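Local coordinates for protein putative esterase (Uncultured bacterium, PDB 7C4D) that probably hydrolyses carboxylic esters, as a marine microbial esterase of the alpha/beta hydrolase fold, at residues Q51-D56 / K83-E88; A142-D147 / S194-I199; T101-T106 / I121-Y126. All blocks are in the same frame, centred on the assembly; numbering follows the deposited sequence. Where two conformers were deposited one is given.

Contact 1: Q51-D56 / K83-E88; sequences QVYLID and KSQNLE
A small, largely apolar contact holds Tyr53, on strand 51-55 of the central sheet, against Gln85 and Leu87 in the turn that follows helix 71-84. The 132 Å² buried between the segments comes from these three residues. CG of Tyr53 stands anti to its carbonyl carbon (chi1 -66°), which sends the ring off the strand toward the turn. Leu87 comes to meet it from the opposite direction, with CD1 over one face of the ring, 4.1 Å from CE1 of Tyr53. Its other methyl, CD2, lies 3.8 Å from Tyr53 OH, so the branched leucine touches both ring carbon and hydroxyl. Gln85 approaches obliquely: a bend at chi2 (-62°) carries its amide to the ring, with NE2 of Gln85 3.8 Å from CE2 of Tyr53 and the amide and ring planes 55° apart.

The turn owes its shape to a Schellman motif at the helix end. Asn86 takes a positive phi, a conformation asparagine tolerates well, and its N bonds back to Lys83 O at 2.9 Å. This reversal sits between Gln85 and Leu87 and lets both point at the strand. Nearby, Gln85 also touches Phe16, Leu87 touches Pro25 and Tyr53 touches Lys18, all on the neighbouring strands 16-19 and 25-29.

Tyrosine and leucine suit a margin where the sheet surface is buried but the turn is partly open. With no hydrogen bond across the segments, the contact depends on shape and van der Waals fit rather than on a directed polar link.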
ATOM      1  N   GLN A  51      15.038  -2.967  11.381  1.00 41.59           N
ATOM      2  CA  GLN A  51      13.977  -3.614  12.133  1.00 40.43           C
ATOM      3  C   GLN A  51      12.690  -3.381  11.363  1.00 42.57           C
ATOM      4  O   GLN A  51      12.110  -2.311  11.476  1.00 45.47           O
ATOM      5  CB  GLN A  51      13.916  -3.027  13.548  1.00 41.05           C
ATOM      6  CG  GLN A  51      15.184  -3.334  14.359  1.00 49.59           C
ATOM      7  CD  GLN A  51      15.018  -2.882  15.785  1.00 52.60           C
ATOM      8  OE1 GLN A  51      14.228  -3.430  16.542  1.00 48.51           O
ATOM      9  NE2 GLN A  51      15.681  -1.801  16.126  1.00 51.30           N
ATOM     10  N   VAL A  52      12.316  -4.349  10.520  1.00 40.92           N
ATOM     11  CA  VAL A  52      11.238  -4.163   9.577  1.00 43.29           C
ATOM     12  C   VAL A  52       9.896  -4.533  10.213  1.00 53.30           C
ATOM     13  O   VAL A  52       9.730  -5.649  10.722  1.00 47.02           O
ATOM     14  CB  VAL A  52      11.475  -4.995   8.307  1.00 46.95           C
ATOM     15  CG1 VAL A  52      10.393  -4.711   7.276  1.00 42.05           C
ATOM     16  CG2 VAL A  52      12.877  -4.779   7.723  1.00 39.90           C
ATOM     17  N   TYR A  53       8.933  -3.601  10.118  1.00 45.51           N
ATOM     18  CA  TYR A  53       7.555  -3.814  10.560  1.00 45.07           C
ATOM     19  C   TYR A  53       6.627  -3.928   9.351  1.00 43.92           C
ATOM     20  O   TYR A  53       6.547  -3.005   8.530  1.00 41.11           O
ATOM     21  CB  TYR A  53       7.096  -2.669  11.459  1.00 43.15           C
ATOM     22  CG  TYR A  53       7.833  -2.582  12.765  1.00 43.89           C
ATOM     23  CD1 TYR A  53       9.058  -1.946  12.843  1.00 44.23           C
ATOM     24  CD2 TYR A  53       7.315  -3.150  13.920  1.00 44.06           C
ATOM     25  CE1 TYR A  53       9.750  -1.876  14.034  1.00 44.11           C
ATOM     26  CE2 TYR A  53       7.982  -3.085  15.126  1.00 42.56           C
ATOM     27  CZ  TYR A  53       9.204  -2.435  15.176  1.00 48.44           C
ATOM     28  OH  TYR A  53       9.873  -2.319  16.354  1.00 49.20           O
ATOM     29  N   LEU A  54       6.026  -5.113   9.191  1.00 37.22           N
ATOM     30  CA  LEU A  54       5.075  -5.370   8.119  1.00 43.02           C
ATOM     31  C   LEU A  54       3.685  -5.193   8.719  1.00 44.89           C
ATOM     32  O   LEU A  54       3.230  -6.032   9.507  1.00 50.00           O
ATOM     33  CB  LEU A  54       5.241  -6.794   7.593  1.00 44.64           C
ATOM     34  CG  LEU A  54       6.620  -7.211   7.081  1.00 42.10           C
ATOM     35  CD1 LEU A  54       6.564  -8.656   6.658  1.00 42.38           C
ATOM     36  CD2 LEU A  54       7.021  -6.371   5.884  1.00 42.18           C
ATOM     37  N   ILE A  55       3.070  -4.059   8.372  1.00 47.69           N
ATOM     38  CA  ILE A  55       1.816  -3.595   8.957  1.00 49.13           C
ATOM     39  C   ILE A  55       0.690  -3.972   7.998  1.00 51.85           C
ATOM     40  O   ILE A  55       0.874  -3.923   6.772  1.00 50.89           O
ATOM     41  CB  ILE A  55       1.919  -2.075   9.182  1.00 54.34           C
ATOM     42  CG1 ILE A  55       2.725  -1.738  10.442  1.00 46.50           C
ATOM     43  CG2 ILE A  55       0.560  -1.409   9.178  1.00 68.49           C
ATOM     44  CD1 ILE A  55       1.984  -2.006  11.674  1.00 55.56           C
ATOM     45  N   ASP A  56      -0.428  -4.458   8.567  1.00 45.05           N
ATOM     46  CA  ASP A  56      -1.686  -4.636   7.842  1.00 42.59           C
ATOM     47  C   ASP A  56      -2.486  -3.361   8.122  1.00 41.64           C
ATOM     48  O   ASP A  56      -2.623  -2.967   9.270  1.00 43.67           O
ATOM     49  CB  ASP A  56      -2.457  -5.882   8.306  1.00 42.21           C
ATOM     50  CG  ASP A  56      -1.881  -7.235   7.890  1.00 44.51           C
ATOM     51  OD1 ASP A  56      -0.946  -7.265   7.098  1.00 50.41           O
ATOM     52  OD2 ASP A  56      -2.411  -8.259   8.313  1.00 46.58           O
ATOM     53  N   LYS A  83       3.562   5.139  18.105  1.00 59.62           N
ATOM     54  CA  LYS A  83       3.508   5.450  19.531  1.00 62.19           C
ATOM     55  C   LYS A  83       3.595   4.168  20.350  1.00 55.14           C
ATOM     56  O   LYS A  83       4.460   4.045  21.211  1.00 50.82           O
ATOM     57  CB  LYS A  83       2.208   6.152  19.951  1.00 63.14           C
ATOM     58  CG  LYS A  83       2.050   7.594  19.501  1.00 85.86           C
ATOM     59  CD  LYS A  83       0.629   8.094  19.670  1.00 95.59           C
ATOM     60  CE  LYS A  83       0.497   9.586  19.443  1.00102.18           C
ATOM     61  NZ  LYS A  83      -0.906  10.025  19.617  1.00109.67           N
ATOM     62  N   SER A  84       2.693   3.212  20.067  1.00 54.77           N
ATOM     63  CA  SER A  84       2.575   2.001  20.875  1.00 57.28           C
ATOM     64  C   SER A  84       3.806   1.085  20.797  1.00 62.64           C
ATOM     65  O   SER A  84       3.888   0.144  21.568  1.00 58.29           O
ATOM     66  CB  SER A  84       1.317   1.244  20.586  1.00 55.36           C
ATOM     67  OG  SER A  84       1.391   0.560  19.346  1.00 61.97           O
ATOM     68  N   GLN A  85       4.762   1.361  19.897  1.00 57.71           N
ATOM     69  CA  GLN A  85       5.964   0.558  19.733  1.00 55.12           C
ATOM     70  C   GLN A  85       7.175   1.367  20.199  1.00 55.83           C
ATOM     71  O   GLN A  85       8.294   0.885  20.114  1.00 58.57           O
ATOM     72  CB  GLN A  85       6.176   0.188  18.254  1.00 53.29           C
ATOM     73  CG  GLN A  85       5.193  -0.829  17.705  1.00 50.77           C
ATOM     74  CD  GLN A  85       5.315  -2.132  18.448  1.00 63.31           C
ATOM     75  OE1 GLN A  85       4.319  -2.696  18.884  1.00 65.20           O
ATOM     76  NE2 GLN A  85       6.542  -2.610  18.613  1.00 61.43           N
ATOM     77  N   ASN A  86       6.947   2.615  20.635  1.00 56.70           N
ATOM     78  CA  ASN A  86       7.983   3.500  21.161  1.00 60.20           C
ATOM     79  C   ASN A  86       9.072   3.833  20.151  1.00 60.00           C
ATOM     80  O   ASN A  86      10.227   3.951  20.530  1.00 59.29           O
ATOM     81  CB  ASN A  86       8.622   2.984  22.451  1.00 68.63           C
ATOM     82  CG  ASN A  86       7.672   3.092  23.617  1.00 71.68           C
ATOM     83  OD1 ASN A  86       7.247   2.082  24.161  1.00 77.61           O
ATOM     84  ND2 ASN A  86       7.298   4.311  23.967  1.00 90.06           N
ATOM     85  N   LEU A  87       8.689   4.061  18.889  1.00 61.58           N
ATOM     86  CA  LEU A  87       9.665   4.371  17.860  1.00 61.31           C
ATOM     87  C   LEU A  87       9.770   5.891  17.772  1.00 67.13           C
ATOM     88  O   LEU A  87       8.756   6.581  17.673  1.00 66.98           O
ATOM     89  CB  LEU A  87       9.253   3.715  16.532  1.00 56.87           C
ATOM     90  CG  LEU A  87       8.931   2.216  16.595  1.00 55.99           C
ATOM     91  CD1 LEU A  87       8.271   1.710  15.313  1.00 48.91           C
ATOM     92  CD2 LEU A  87      10.152   1.381  16.955  1.00 54.11           C
ATOM     93  N   GLU A  88      11.005   6.396  17.840  1.00 70.16           N
ATOM     94  CA  GLU A  88      11.282   7.823  17.810  1.00 76.06           C
ATOM     95  C   GLU A  88      11.169   8.353  16.380  1.00 80.99           C
ATOM     96  O   GLU A  88      10.416   9.303  16.120  1.00 69.97           O
ATOM     97  CB  GLU A  88      12.659   8.110  18.419  1.00 87.20           C
ATOM     98  CG  GLU A  88      12.677   9.368  19.275  1.00105.67           C
ATOM     99  CD  GLU A  88      11.409   9.579  20.092  1.00115.13           C
ATOM    100  OE1 GLU A  88      11.141   8.763  21.001  1.00128.39           O
ATOM    101  OE2 GLU A  88      10.675  10.542  19.800  1.00114.87           O
TER

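Contact 2: A142-D147 / S194-I199; sequences ALKSID and SIEKNI
Lys144 NZ meets Glu196 OE1 at 3.4 Å, a salt bridge whose hydrogen bond is weak. The carboxylate does not face the ammonium group alone: OE2 of Glu196 is 3.6 Å from CD of Lys144, nearer than the 3.9 Å that separates OE2 of Glu196 from Lys144 NZ. The two side chains cross at about a right angle, so the acid lies across the end of the lysine chain. Both start alike, CG anti to the backbone N (chi1 -170° in Lys144, -175° in Glu196), which carries each long chain out from its helix toward the other.

With an alanine here in place of Glu196, Lys144 would probably lose its carboxylate mate across this contact and be set free to swing in solvent.

Lys144 lies in the last turn of helix 131-144, where a positive charge probably suits the carbonyl-rich helix end, and Glu196 closes helix 192-196. The acid's side chain also touches Ile140, one turn before Lys144. Beneath the bridge, Leu143 and Ile195 both touch Tyr33, an apolar layer shared by the two helices. The shorter helix is tied to a loop by Ser194 OG with Asp67 O and by Asn198 OD1 with Met69 N. Such a solvent-side ion pair joins helices of the insertion between strands 113-119 and 217-222, the place where many alpha/beta hydrolases carry a helical cap or lid.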
ATOM      1  N   ALA A 142     -16.105  -6.813  -9.282  1.00 77.13           N
ATOM      2  CA  ALA A 142     -15.731  -8.216  -9.216  1.00 79.54           C
ATOM      3  C   ALA A 142     -15.965  -8.793  -7.820  1.00 80.87           C
ATOM      4  O   ALA A 142     -16.620  -9.822  -7.681  1.00 80.96           O
ATOM      5  CB  ALA A 142     -14.295  -8.375  -9.645  1.00 89.64           C
ATOM      6  N   LEU A 143     -15.439  -8.104  -6.800  1.00 83.28           N
ATOM      7  CA  LEU A 143     -15.415  -8.595  -5.429  1.00 95.04           C
ATOM      8  C   LEU A 143     -16.814  -8.560  -4.812  1.00 96.09           C
ATOM      9  O   LEU A 143     -17.182  -9.482  -4.081  1.00 93.54           O
ATOM     10  CB  LEU A 143     -14.423  -7.779  -4.585  1.00 96.74           C
ATOM     11  CG  LEU A 143     -12.975  -7.688  -5.090  1.00 91.09           C
ATOM     12  CD1 LEU A 143     -12.135  -6.864  -4.139  1.00 87.27           C
ATOM     13  CD2 LEU A 143     -12.339  -9.056  -5.268  1.00 89.38           C
ATOM     14  N   LYS A 144     -17.565  -7.489  -5.104  1.00 91.56           N
ATOM     15  CA  LYS A 144     -18.923  -7.295  -4.611  1.00103.39           C
ATOM     16  C   LYS A 144     -19.839  -8.413  -5.119  1.00107.34           C
ATOM     17  O   LYS A 144     -20.825  -8.755  -4.469  1.00105.18           O
ATOM     18  CB  LYS A 144     -19.435  -5.918  -5.049  1.00108.90           C
ATOM     19  CG  LYS A 144     -20.739  -5.456  -4.411  1.00104.25           C
ATOM     20  CD  LYS A 144     -21.264  -4.162  -4.991  1.00106.76           C
ATOM     21  CE  LYS A 144     -22.733  -3.956  -4.694  1.00107.50           C
ATOM     22  NZ  LYS A 144     -23.036  -2.524  -4.461  1.00113.03           N
ATOM     23  N   SER A 145     -19.463  -9.000  -6.265  1.00110.66           N
ATOM     24  CA  SER A 145     -20.296  -9.891  -7.057  1.00119.17           C
ATOM     25  C   SER A 145     -19.960 -11.359  -6.794  1.00130.02           C
ATOM     26  O   SER A 145     -20.672 -12.253  -7.251  1.00131.80           O
ATOM     27  CB  SER A 145     -20.159  -9.558  -8.521  1.00118.02           C
ATOM     28  OG  SER A 145     -20.782  -8.317  -8.824  1.00119.12           O
ATOM     29  N   ILE A 146     -18.856 -11.602  -6.081  1.00137.08           N
ATOM     30  CA  ILE A 146     -18.543 -12.943  -5.616  1.00135.05           C
ATOM     31  C   ILE A 146     -19.201 -13.131  -4.249  1.00132.04           C
ATOM     32  O   ILE A 146     -19.099 -12.257  -3.387  1.00122.37           O
ATOM     33  CB  ILE A 146     -17.015 -13.186  -5.597  1.00129.32           C
ATOM     34  CG1 ILE A 146     -16.389 -13.104  -6.996  1.00132.70           C
ATOM     35  CG2 ILE A 146     -16.655 -14.483  -4.878  1.00122.12           C
ATOM     36  CD1 ILE A 146     -17.142 -13.842  -8.096  1.00129.01           C
ATOM     37  N   ASP A 147     -19.918 -14.254  -4.098  1.00130.52           N
ATOM     38  CA  ASP A 147     -20.500 -14.663  -2.828  1.00144.46           C
ATOM     39  C   ASP A 147     -19.645 -15.781  -2.224  1.00157.10           C
ATOM     40  O   ASP A 147     -19.737 -16.941  -2.637  1.00151.72           O
ATOM     41  CB  ASP A 147     -21.988 -15.011  -2.963  1.00143.06           C
ATOM     42  CG  ASP A 147     -22.620 -15.541  -1.683  1.00148.42           C
ATOM     43  OD1 ASP A 147     -22.411 -14.920  -0.615  1.00132.21           O
ATOM     44  OD2 ASP A 147     -23.311 -16.582  -1.761  1.00162.69           O
ATOM     45  N   SER A 194     -16.470  -1.022   3.037  1.00 54.57           N
ATOM     46  CA  SER A 194     -15.800   0.224   3.377  1.00 54.01           C
ATOM     47  C   SER A 194     -14.934   0.694   2.203  1.00 57.34           C
ATOM     48  O   SER A 194     -14.912   1.883   1.872  1.00 52.33           O
ATOM     49  CB  SER A 194     -15.025   0.133   4.678  1.00 59.50           C
ATOM     50  OG  SER A 194     -14.200   1.286   4.885  1.00 56.44           O
ATOM     51  N   ILE A 195     -14.254  -0.251   1.547  1.00 58.17           N
ATOM     52  CA  ILE A 195     -13.395   0.086   0.412  1.00 61.20           C
ATOM     53  C   ILE A 195     -14.214   0.803  -0.674  1.00 60.58           C
ATOM     54  O   ILE A 195     -13.841   1.891  -1.116  1.00 61.77           O
ATOM     55  CB  ILE A 195     -12.634  -1.152  -0.121  1.00 54.15           C
ATOM     56  CG1 ILE A 195     -11.554  -1.659   0.843  1.00 54.24           C
ATOM     57  CG2 ILE A 195     -12.067  -0.901  -1.497  1.00 49.73           C
ATOM     58  CD1 ILE A 195     -10.933  -2.990   0.432  1.00 62.86           C
ATOM     59  N   GLU A 196     -15.333   0.189  -1.079  1.00 62.66           N
ATOM     60  CA  GLU A 196     -16.241   0.723  -2.093  1.00 64.01           C
ATOM     61  C   GLU A 196     -16.720   2.119  -1.722  1.00 56.34           C
ATOM     62  O   GLU A 196     -16.657   3.020  -2.547  1.00 64.25           O
ATOM     63  CB  GLU A 196     -17.443  -0.184  -2.339  1.00 65.92           C
ATOM     64  CG  GLU A 196     -18.323   0.298  -3.483  1.00 90.69           C
ATOM     65  CD  GLU A 196     -19.449  -0.629  -3.921  1.00104.57           C
ATOM     66  OE1 GLU A 196     -20.295  -0.977  -3.064  1.00112.43           O
ATOM     67  OE2 GLU A 196     -19.486  -1.004  -5.118  1.00103.69           O
ATOM     68  N   LYS A 197     -17.150   2.306  -0.471  1.00 54.44           N
ATOM     69  CA  LYS A 197     -17.691   3.588  -0.058  1.00 62.77           C
ATOM     70  C   LYS A 197     -16.575   4.547   0.353  1.00 69.32           C
ATOM     71  O   LYS A 197     -16.860   5.538   1.039  1.00 68.74           O
ATOM     72  CB  LYS A 197     -18.686   3.412   1.097  1.00 77.83           C
ATOM     73  CG  LYS A 197     -19.894   2.535   0.782  1.00 87.58           C
ATOM     74  CD  LYS A 197     -20.971   2.592   1.835  1.00 95.77           C
ATOM     75  CE  LYS A 197     -22.187   1.782   1.445  1.00101.65           C
ATOM     76  NZ  LYS A 197     -23.431   2.436   1.909  1.00110.00           N
ATOM     77  N   ASN A 198     -15.321   4.240  -0.034  1.00 63.77           N
ATOM     78  CA  ASN A 198     -14.215   5.154   0.214  1.00 57.44           C
ATOM     79  C   ASN A 198     -13.351   5.358  -1.033  1.00 57.48           C
ATOM     80  O   ASN A 198     -12.265   5.949  -0.924  1.00 55.10           O
ATOM     81  CB  ASN A 198     -13.296   4.697   1.356  1.00 52.65           C
ATOM     82  CG  ASN A 198     -13.876   4.897   2.730  1.00 55.03           C
ATOM     83  OD1 ASN A 198     -13.576   5.887   3.405  1.00 47.49           O
ATOM     84  ND2 ASN A 198     -14.709   3.947   3.138  1.00 55.35           N
ATOM     85  N   ILE A 199     -13.811   4.875  -2.196  1.00 50.76           N
ATOM     86  CA  ILE A 199     -13.021   4.964  -3.424  1.00 59.78           C
ATOM     87  C   ILE A 199     -12.632   6.405  -3.794  1.00 60.33           C
ATOM     88  O   ILE A 199     -11.591   6.638  -4.396  1.00 58.59           O
ATOM     89  CB  ILE A 199     -13.681   4.215  -4.602  1.00 63.99           C
ATOM     90  CG1 ILE A 199     -12.676   3.912  -5.718  1.00 75.26           C
ATOM     91  CG2 ILE A 199     -14.919   4.943  -5.126  1.00 69.53           C
ATOM     92  CD1 ILE A 199     -11.662   2.822  -5.385  1.00 81.69           C
TER

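Contact 3: T101-T106 / I121-Y126; sequences TAMWFT and IAPGKY
One face of the Pro123 ring is covered by the thioether end of Met103. SD of Met103 stands over the ring 4.0 Å from both CB and CG of Pro123, and the methyl CE of Met103 reaches the backbone side of the same face, 3.8 Å from Pro123 CA. The bend at chi3 (-80°) turns that methyl toward the loop, where it also meets the carbonyl oxygen of the preceding residue, Ala122 O, at 4.1 Å from Met103 CE. A looser apolar touch, 4.4 Å from Met103 CE to Ile121 CG2, completes the approach. Pro123 also packs on Ile236 and Ile239 of helix 232-239, and Met103 on Val118 of strand 113-119. An unbranched, flexible methionine suits such a buried seam, since it can follow the shape of a rigid ring.

Helix 97-108 belongs to a beta-alpha-beta crossover of the alpha/beta hydrolase fold, linking the parallel neighbours 90-95 and 113-119. It follows what is probably the nucleophile elbow, and residues 121-126 follow the C-terminal end of the second strand, at the same edge of the sheet as the elbow. Ile121 accordingly touches Ser96, the probable nucleophile; an acetate ion, probably from the crystallisation liquor, lies about 6 Å from the side chain of Ile121.

The loop is shaped by Tyr126, whose hydroxyl accepts a bond from Ala122 N at 3.0 Å. On the helix, Thr106 OG1 donates to Ala102 O at 2.8 Å from above the carbonyl plane, while Thr106 N reaches that oxygen from the opposite face. Ala102 O is thus gripped by two donors, and the buried threonine hydroxyl finds its acceptor within its own helix.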
ATOM      1  N   THR A 101      -0.819   7.203   2.377  1.00 37.73           N
ATOM      2  CA  THR A 101      -0.835   7.240   3.838  1.00 37.41           C
ATOM      3  C   THR A 101       0.510   7.738   4.346  1.00 43.15           C
ATOM      4  O   THR A 101       0.581   8.573   5.244  1.00 42.73           O
ATOM      5  CB  THR A 101      -1.172   5.846   4.396  1.00 38.11           C
ATOM      6  OG1 THR A 101      -2.459   5.450   3.935  1.00 45.85           O
ATOM      7  CG2 THR A 101      -1.133   5.715   5.897  1.00 33.38           C
ATOM      8  N   ALA A 102       1.590   7.233   3.732  1.00 43.37           N
ATOM      9  CA  ALA A 102       2.919   7.552   4.226  1.00 43.46           C
ATOM     10  C   ALA A 102       3.218   9.033   3.978  1.00 40.54           C
ATOM     11  O   ALA A 102       3.739   9.703   4.853  1.00 46.47           O
ATOM     12  CB  ALA A 102       3.937   6.626   3.578  1.00 40.66           C
ATOM     13  N   MET A 103       2.857   9.537   2.791  1.00 38.67           N
ATOM     14  CA  MET A 103       3.034  10.945   2.470  1.00 43.51           C
ATOM     15  C   MET A 103       2.202  11.840   3.405  1.00 44.47           C
ATOM     16  O   MET A 103       2.760  12.799   3.947  1.00 44.35           O
ATOM     17  CB  MET A 103       2.692  11.203   1.005  1.00 36.00           C
ATOM     18  CG  MET A 103       3.762  10.745   0.067  1.00 37.62           C
ATOM     19  SD  MET A 103       3.443  11.307  -1.606  1.00 48.43           S
ATOM     20  CE  MET A 103       2.223  10.121  -2.185  1.00 40.62           C
ATOM     21  N   TRP A 104       0.924  11.465   3.663  1.00 46.72           N
ATOM     22  CA  TRP A 104       0.064  12.163   4.625  0.50 46.13           C
ATOM     23  C   TRP A 104       0.738  12.218   5.989  1.00 45.07           C
ATOM     24  O   TRP A 104       0.917  13.303   6.535  1.00 45.88           O
ATOM     25  CB  TRP A 104      -1.316  11.497   4.752  0.50 46.62           C
ATOM     26  CG  TRP A 104      -2.367  12.115   3.888  0.50 51.76           C
ATOM     27  CD1 TRP A 104      -2.524  11.959   2.543  0.50 55.00           C
ATOM     28  CD2 TRP A 104      -3.408  13.013   4.317  0.50 58.31           C
ATOM     29  NE1 TRP A 104      -3.596  12.686   2.100  0.50 59.74           N
ATOM     30  CE2 TRP A 104      -4.160  13.343   3.166  0.50 61.64           C
ATOM     31  CE3 TRP A 104      -3.789  13.547   5.554  0.50 55.69           C
ATOM     32  CZ2 TRP A 104      -5.264  14.199   3.223  0.50 67.29           C
ATOM     33  CZ3 TRP A 104      -4.878  14.393   5.606  0.50 61.26           C
ATOM     34  CH2 TRP A 104      -5.603  14.717   4.455  0.50 64.40           C
ATOM     35  N   PHE A 105       1.124  11.032   6.505  1.00 42.84           N
ATOM     36  CA  PHE A 105       1.778  10.928   7.800  1.00 41.06           C
ATOM     37  C   PHE A 105       3.059  11.762   7.895  1.00 42.16           C
ATOM     38  O   PHE A 105       3.315  12.361   8.939  1.00 41.19           O
ATOM     39  CB  PHE A 105       1.962   9.475   8.260  1.00 41.83           C
ATOM     40  CG  PHE A 105       2.814   9.364   9.503  1.00 49.20           C
ATOM     41  CD1 PHE A 105       2.242   9.421  10.773  1.00 50.06           C
ATOM     42  CD2 PHE A 105       4.200   9.224   9.408  1.00 47.06           C
ATOM     43  CE1 PHE A 105       3.047   9.393  11.909  1.00 41.31           C
ATOM     44  CE2 PHE A 105       4.998   9.164  10.546  1.00 42.79           C
ATOM     45  CZ  PHE A 105       4.418   9.247  11.789  1.00 46.06           C
ATOM     46  N   THR A 106       3.865  11.765   6.820  1.00 41.16           N
ATOM     47  CA  THR A 106       5.181  12.394   6.798  1.00 39.47           C
ATOM     48  C   THR A 106       5.053  13.925   6.823  1.00 42.88           C
ATOM     49  O   THR A 106       5.816  14.597   7.511  1.00 42.08           O
ATOM     50  CB  THR A 106       5.970  11.930   5.551  1.00 41.81           C
ATOM     51  OG1 THR A 106       6.233  10.529   5.693  1.00 39.44           O
ATOM     52  CG2 THR A 106       7.265  12.684   5.316  1.00 35.13           C
ATOM     53  N   ILE A 121       3.034   5.727  -6.972  1.00 43.04           N
ATOM     54  CA  ILE A 121       1.850   6.546  -6.831  1.00 44.01           C
ATOM     55  C   ILE A 121       2.279   8.004  -6.667  1.00 51.82           C
ATOM     56  O   ILE A 121       3.358   8.293  -6.138  1.00 45.35           O
ATOM     57  CB  ILE A 121       0.983   6.054  -5.653  1.00 48.72           C
ATOM     58  CG1 ILE A 121      -0.441   6.612  -5.762  1.00 47.43           C
ATOM     59  CG2 ILE A 121       1.659   6.357  -4.336  1.00 39.13           C
ATOM     60  CD1 ILE A 121      -1.384   6.248  -4.649  1.00 53.45           C
ATOM     61  N   ALA A 122       1.434   8.933  -7.131  1.00 49.27           N
ATOM     62  CA  ALA A 122       1.792  10.346  -7.069  1.00 51.01           C
ATOM     63  C   ALA A 122       0.982  11.010  -5.961  1.00 49.72           C
ATOM     64  O   ALA A 122      -0.033  10.480  -5.542  1.00 53.77           O
ATOM     65  CB  ALA A 122       1.582  11.003  -8.422  1.00 49.91           C
ATOM     66  N   PRO A 123       1.359  12.188  -5.435  1.00 48.84           N
ATOM     67  CA  PRO A 123       0.560  12.797  -4.391  1.00 51.36           C
ATOM     68  C   PRO A 123      -0.827  13.276  -4.838  1.00 52.28           C
ATOM     69  O   PRO A 123      -1.703  13.464  -3.999  1.00 54.59           O
ATOM     70  CB  PRO A 123       1.411  13.963  -3.870  1.00 50.84           C
ATOM     71  CG  PRO A 123       2.720  13.912  -4.618  1.00 54.15           C
ATOM     72  CD  PRO A 123       2.531  12.989  -5.798  1.00 50.41           C
ATOM     73  N   GLY A 124      -1.056  13.438  -6.138  1.00 48.88           N
ATOM     74  CA  GLY A 124      -2.267  14.113  -6.589  1.00 47.81           C
ATOM     75  C   GLY A 124      -3.459  13.185  -6.870  1.00 60.61           C
ATOM     76  O   GLY A 124      -3.380  11.954  -6.840  1.00 51.49           O
ATOM     77  N   LYS A 125      -4.597  13.811  -7.171  1.00 59.75           N
ATOM     78  CA  LYS A 125      -5.860  13.116  -7.362  1.00 56.09           C
ATOM     79  C   LYS A 125      -5.859  12.454  -8.728  1.00 50.55           C
ATOM     80  O   LYS A 125      -5.327  13.016  -9.677  1.00 59.24           O
ATOM     81  CB  LYS A 125      -7.038  14.096  -7.220  1.00 65.85           C
ATOM     82  CG  LYS A 125      -8.385  13.567  -7.697  1.00 64.47           C
ATOM     83  CD  LYS A 125      -9.467  14.609  -7.756  1.00 73.07           C
ATOM     84  CE  LYS A 125     -10.649  14.124  -8.572  1.00 85.32           C
ATOM     85  NZ  LYS A 125     -11.809  15.044  -8.479  1.00 97.11           N
ATOM     86  N   TYR A 126      -6.442  11.248  -8.793  1.00 50.40           N
ATOM     87  CA  TYR A 126      -6.697  10.530 -10.027  1.00 52.82           C
ATOM     88  C   TYR A 126      -8.191  10.686 -10.360  1.00 62.14           C
ATOM     89  O   TYR A 126      -9.032  10.508  -9.487  1.00 58.63           O
ATOM     90  CB  TYR A 126      -6.330   9.052  -9.854  1.00 50.14           C
ATOM     91  CG  TYR A 126      -4.864   8.783  -9.616  1.00 62.26           C
ATOM     92  CD1 TYR A 126      -4.313   8.948  -8.347  1.00 56.80           C
ATOM     93  CD2 TYR A 126      -4.025   8.401 -10.664  1.00 54.72           C
ATOM     94  CE1 TYR A 126      -2.962   8.737  -8.124  1.00 60.54           C
ATOM     95  CE2 TYR A 126      -2.672   8.188 -10.457  1.00 55.10           C
ATOM     96  CZ  TYR A 126      -2.148   8.359  -9.182  1.00 63.46           C
ATOM     97  OH  TYR A 126      -0.834   8.132  -8.943  1.00 63.73           O
TER

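Overall arrangement
The three contacts run from core to surface. Contact 3 is wholly buried, contact 1 is partly so at the margin of the sheet, and contact 2 lies on the outside of the helical insertion. Their chemistry follows: sulfur and methyl against proline inside, an aromatic ring with leucine and an amide at the margin, a weak ion pair at the surface. None shares a helix or strand with another: contact 1 joins a strand of the sheet to the turn after a flanking helix, while contact 3 joins another flanking helix to a loop that follows a strand. The loop 121-126 leads along the chain to helix 131-144, whose last turn carries contact 2, though the two contacts do not touch.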